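PDB 2VBF: branched-chain alpha-ketoacid decarboxylase from Lactococcus lactis, which probably decarboxylates branched-chain and aromatic alpha-keto acids to aldehydes, using thiamine diphosphate and a magnesium ion. Local coordinates for residues 48-58 and 90-98. Sequence-based numbering, arbitrary orientation. Where two conformers were deposited one is given.
Sequences GDYNLQFLDQI and AFLTTFGVG. With TPP (thiamine diphosphate), chain D.
Asn51 and Leu92 meet through two different first torsions. In Asn51, CG sits between the backbone N and the carbonyl carbon (chi1 70°), which folds the amide back over its own turn. In Leu92, CG lies opposite the backbone N (chi1 176°), and both methyls reach the residues of helix 52-58. The Asn51 amide then works in two directions. ND2 gives a weak but fairly straight bond to Thr93 O (3.2 Å, 163° at the hydrogen) and a second weak one to Val46 O. OD1 accepts Gly48 N at 3.0 Å, with the donor lying above the carbonyl plane. This ties the turn after strand 42-45 to the end of strand 89-94. With an alanine here, Gly48 N and Thr93 O would probably lose their amide partner, and a gap would open beside Leu92.

Leu92 packs with its two methyls. Leu92 CD1 meets the edge of the Phe54 ring, 3.9 Å from Phe54 CD2. Leu92 CD2 lies 3.7 Å from Leu55 CG and also touches Ile58 CD1. Trp66, two strands over on 65-68, touches Leu92, Leu55 and Ile58. The helix thus packs on the parallel sheet of the N-terminal thiamine diphosphate-binding domain, with helix 52-58 running roughly antiparallel to strand 90-94.

Toward the cofactor the contact mixes apolar and polar. Tyr50 CD2 packs on Phe95 CB. Thr94 OG1 lies 3.5 Å from Tyr50 CB, and a water links it to Asp49 OD1. Tyr50 OH is bonded to His135 O. Gly48 CA approaches C7' of the cofactor, and Val97 CG2 comes within 3.4 Å of N3' on its pyrimidine ring. The second subunit binds the cofactor as well, through its Ser454 and Thr402 among others. The chemistry therefore divides: apolar packing seats the helix, while amide and water bonds fix the turn that lines the cofactor pocket.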
loop_
_atom_site.group_PDB
_atom_site.type_symbol
_atom_site.label_atom_id
_atom_site.label_comp_id
_atom_site.label_asym_id
_atom_site.label_seq_id
_atom_site.Cartn_x
_atom_site.Cartn_y
_atom_site.Cartn_z
ATOM N N GLY A 48 0.430 7.648 14.208
ATOM C CA GLY A 48 0.047 6.479 14.974
ATOM C C GLY A 48 0.563 6.659 16.380
ATOM O O GLY A 48 1.423 7.501 16.619
ATOM N N ASP A 49 0.043 5.892 17.323
ATOM C CA ASP A 49 0.421 6.103 18.720
ATOM C C ASP A 49 1.949 6.015 18.937
ATOM O O ASP A 49 2.486 6.715 19.783
ATOM C CB ASP A 49 -0.387 5.214 19.691
ATOM C CG ASP A 49 -0.001 3.749 19.639
ATOM O OD1 ASP A 49 0.159 3.194 18.533
ATOM O OD2 ASP A 49 0.129 3.134 20.719
ATOM N N TYR A 50 2.641 5.215 18.123
ATOM C CA TYR A 50 4.095 5.058 18.235
ATOM C C TYR A 50 4.883 6.247 17.658
ATOM O O TYR A 50 6.122 6.240 17.717
ATOM C CB TYR A 50 4.546 3.765 17.536
ATOM C CG TYR A 50 3.931 2.475 18.065
ATOM C CD1 TYR A 50 3.714 2.283 19.425
ATOM C CD2 TYR A 50 3.586 1.427 17.197
ATOM C CE1 TYR A 50 3.175 1.089 19.911
ATOM C CE2 TYR A 50 3.033 0.257 17.670
ATOM C CZ TYR A 50 2.832 0.084 19.032
ATOM O OH TYR A 50 2.304 -1.103 19.505
ATOM N N ASN A 51 4.217 7.255 17.091
ATOM C CA ASN A 51 4.943 8.439 16.609
ATOM C C ASN A 51 4.392 9.813 17.024
ATOM O O ASN A 51 4.884 10.830 16.548
ATOM C CB ASN A 51 5.170 8.364 15.089
ATOM C CG ASN A 51 3.907 8.534 14.277
ATOM O OD1 ASN A 51 2.974 9.220 14.692
ATOM N ND2 ASN A 51 3.897 7.959 13.069
ATOM N N LEU A 52 3.388 9.841 17.907
ATOM C CA LEU A 52 2.701 11.099 18.214
ATOM C C LEU A 52 3.585 12.099 18.956
ATOM O O LEU A 52 3.514 13.287 18.681
ATOM C CB LEU A 52 1.407 10.849 18.994
ATOM C CG LEU A 52 0.336 10.029 18.265
ATOM C CD1 LEU A 52 -0.910 9.890 19.143
ATOM C CD2 LEU A 52 -0.043 10.599 16.898
ATOM N N GLN A 53 4.429 11.618 19.870
ATOM C CA GLN A 53 5.316 12.494 20.636
ATOM C C GLN A 53 6.330 13.173 19.697
ATOM O O GLN A 53 6.587 14.372 19.803
ATOM C CB GLN A 53 6.021 11.700 21.746
ATOM C CG GLN A 53 5.136 11.297 22.952
ATOM C CD GLN A 53 4.158 10.166 22.644
ATOM O OE1 GLN A 53 3.459 10.202 21.635
ATOM N NE2 GLN A 53 4.103 9.164 23.515
ATOM N N PHE A 54 6.900 12.404 18.769
ATOM C CA PHE A 54 7.801 12.962 17.771
ATOM C C PHE A 54 7.037 13.930 16.861
ATOM O O PHE A 54 7.556 14.974 16.494
ATOM C CB PHE A 54 8.480 11.849 16.962
ATOM C CG PHE A 54 9.396 12.352 15.871
ATOM C CD1 PHE A 54 10.485 13.167 16.169
ATOM C CD2 PHE A 54 9.173 12.006 14.542
ATOM C CE1 PHE A 54 11.315 13.629 15.170
ATOM C CE2 PHE A 54 9.997 12.464 13.546
ATOM C CZ PHE A 54 11.074 13.277 13.846
ATOM N N LEU A 55 5.800 13.581 16.499
ATOM C CA LEU A 55 4.943 14.485 15.722
ATOM C C LEU A 55 4.794 15.856 16.386
ATOM O O LEU A 55 4.883 16.882 15.704
ATOM C CB LEU A 55 3.557 13.877 15.447
ATOM C CG LEU A 55 3.326 13.411 14.014
ATOM C CD1 LEU A 55 2.001 12.657 13.911
ATOM C CD2 LEU A 55 3.380 14.573 13.046
ATOM N N ASP A 56 4.618 15.872 17.706
ATOM C CA ASP A 56 4.519 17.138 18.439
ATOM C C ASP A 56 5.734 18.004 18.128
ATOM O O ASP A 56 5.613 19.211 17.969
ATOM C CB ASP A 56 4.460 16.903 19.947
ATOM C CG ASP A 56 3.154 16.278 20.404
ATOM O OD1 ASP A 56 2.122 16.424 19.716
ATOM O OD2 ASP A 56 3.173 15.647 21.478
ATOM N N GLN A 57 6.905 17.369 18.047
ATOM C CA GLN A 57 8.156 18.094 17.783
ATOM C C GLN A 57 8.186 18.680 16.388
ATOM O O GLN A 57 8.704 19.785 16.184
ATOM C CB GLN A 57 9.373 17.187 18.024
ATOM C CG GLN A 57 9.433 16.665 19.448
ATOM C CD GLN A 57 10.614 15.756 19.705
ATOM O OE1 GLN A 57 10.693 14.655 19.156
ATOM N NE2 GLN A 57 11.511 16.182 20.586
ATOM N N ILE A 58 7.632 17.941 15.425
ATOM C CA ILE A 58 7.515 18.433 14.059
ATOM C C ILE A 58 6.579 19.636 14.008
ATOM O O ILE A 58 6.892 20.626 13.355
ATOM C CB ILE A 58 6.968 17.366 13.081
ATOM C CG1 ILE A 58 7.918 16.162 13.018
ATOM C CG2 ILE A 58 6.770 17.990 11.692
ATOM C CD1 ILE A 58 7.416 14.979 12.168
ATOM N N ALA A 90 11.519 13.561 3.441
ATOM C CA ALA A 90 11.232 12.697 4.584
ATOM C C ALA A 90 9.738 12.439 4.764
ATOM O O ALA A 90 8.881 13.307 4.512
ATOM C CB ALA A 90 11.831 13.288 5.877
ATOM N N PHE A 91 9.425 11.214 5.175
ATOM C CA PHE A 91 8.071 10.909 5.639
ATOM C C PHE A 91 8.121 10.021 6.886
ATOM O O PHE A 91 9.127 9.379 7.158
ATOM C CB PHE A 91 7.181 10.343 4.525
ATOM C CG PHE A 91 7.502 8.928 4.108
ATOM C CD1 PHE A 91 6.714 7.866 4.539
ATOM C CD2 PHE A 91 8.547 8.669 3.231
ATOM C CE1 PHE A 91 7.003 6.566 4.154
ATOM C CE2 PHE A 91 8.833 7.372 2.824
ATOM C CZ PHE A 91 8.057 6.319 3.287
ATOM N N LEU A 92 7.035 10.069 7.648
ATOM C CA LEU A 92 6.920 9.450 8.955
ATOM C C LEU A 92 5.783 8.441 8.949
ATOM O O LEU A 92 4.650 8.778 8.564
ATOM C CB LEU A 92 6.623 10.534 10.000
ATOM C CG LEU A 92 6.359 10.099 11.442
ATOM C CD1 LEU A 92 7.564 9.403 12.067
ATOM C CD2 LEU A 92 5.889 11.300 12.300
ATOM N N THR A 93 6.055 7.227 9.423
ATOM C CA THR A 93 5.014 6.204 9.537
ATOM C C THR A 93 5.060 5.588 10.919
ATOM O O THR A 93 5.950 5.895 11.715
ATOM C CB THR A 93 5.199 5.101 8.479
ATOM O OG1 THR A 93 6.468 4.460 8.673
ATOM C CG2 THR A 93 5.127 5.679 7.075
ATOM N N THR A 94 4.099 4.714 11.193
ATOM C CA THR A 94 4.080 3.954 12.426
ATOM C C THR A 94 4.531 2.510 12.145
ATOM O O THR A 94 4.350 1.974 11.054
ATOM C CB THR A 94 2.694 4.040 13.070
ATOM O OG1 THR A 94 2.775 3.692 14.464
ATOM C CG2 THR A 94 1.706 3.166 12.319
ATOM N N PHE A 95 5.166 1.922 13.153
ATOM C CA PHE A 95 5.671 0.557 13.139
ATOM C C PHE A 95 4.718 -0.468 12.504
ATOM O O PHE A 95 3.508 -0.454 12.785
ATOM C CB PHE A 95 5.930 0.137 14.592
ATOM C CG PHE A 95 6.702 -1.127 14.732
ATOM C CD1 PHE A 95 8.068 -1.136 14.515
ATOM C CD2 PHE A 95 6.085 -2.303 15.107
ATOM C CE1 PHE A 95 8.795 -2.287 14.647
ATOM C CE2 PHE A 95 6.819 -3.478 15.239
ATOM C CZ PHE A 95 8.177 -3.461 15.004
ATOM N N GLY A 96 5.268 -1.337 11.652
ATOM C CA GLY A 96 4.518 -2.426 11.043
ATOM C C GLY A 96 3.524 -1.984 9.986
ATOM O O GLY A 96 3.800 -2.040 8.785
ATOM N N VAL A 97 2.360 -1.540 10.435
ATOM C CA VAL A 97 1.263 -1.215 9.506
ATOM C C VAL A 97 1.547 0.014 8.622
ATOM O O VAL A 97 1.174 0.040 7.448
ATOM C CB VAL A 97 -0.082 -1.030 10.243
ATOM C CG1 VAL A 97 -0.471 -2.287 10.989
ATOM C CG2 VAL A 97 -0.013 0.178 11.199
ATOM N N GLY A 98 2.215 1.022 9.169
ATOM C CA GLY A 98 2.560 2.219 8.408
ATOM C C GLY A 98 3.699 1.934 7.441
ATOM O O GLY A 98 3.590 2.127 6.209
HETATM N "N1'" TPP D . -1.937 3.795 9.923
HETATM C "C2'" TPP D . -2.377 2.498 9.763
HETATM C CM2 TPP D . -2.250 1.832 8.430
HETATM N "N3'" TPP D . -2.911 1.845 10.835
HETATM C "C4'" TPP D . -3.028 2.466 12.067
HETATM N "N4'" TPP D . -3.525 1.745 13.065
HETATM C "C5'" TPP D . -2.606 3.792 12.234
HETATM C "C6'" TPP D . -2.062 4.450 11.135
HETATM C "C7'" TPP D . -2.754 4.504 13.582
HETATM N N3 TPP D . -4.153 4.758 13.945
HETATM C C2 TPP D . -4.945 3.959 14.765
HETATM S S1 TPP D . -6.465 4.465 15.008
HETATM C C5 TPP D . -6.170 5.750 14.076
HETATM C C4 TPP D . -4.878 5.833 13.548
HETATM C CM4 TPP D . -4.356 6.933 12.659
HETATM C C6 TPP D . -7.300 6.727 13.904
HETATM C C7 TPP D . -8.525 6.156 13.196
HETATM O O7 TPP D . -9.408 7.257 13.056
HETATM P PA TPP D . -10.968 7.075 12.692
HETATM O O1A TPP D . -11.033 6.025 11.594
HETATM O O2A TPP D . -11.477 8.425 12.247
HETATM O O3A TPP D . -11.631 6.477 14.016
HETATM P PB TPP D . -12.348 7.281 15.234
HETATM O O1B TPP D . -11.575 6.908 16.463
HETATM O O2B TPP D . -13.764 6.797 15.288
HETATM O O3B TPP D . -12.302 8.749 14.911
HETATM O O HOH W 1 0.410 3.269 15.725
#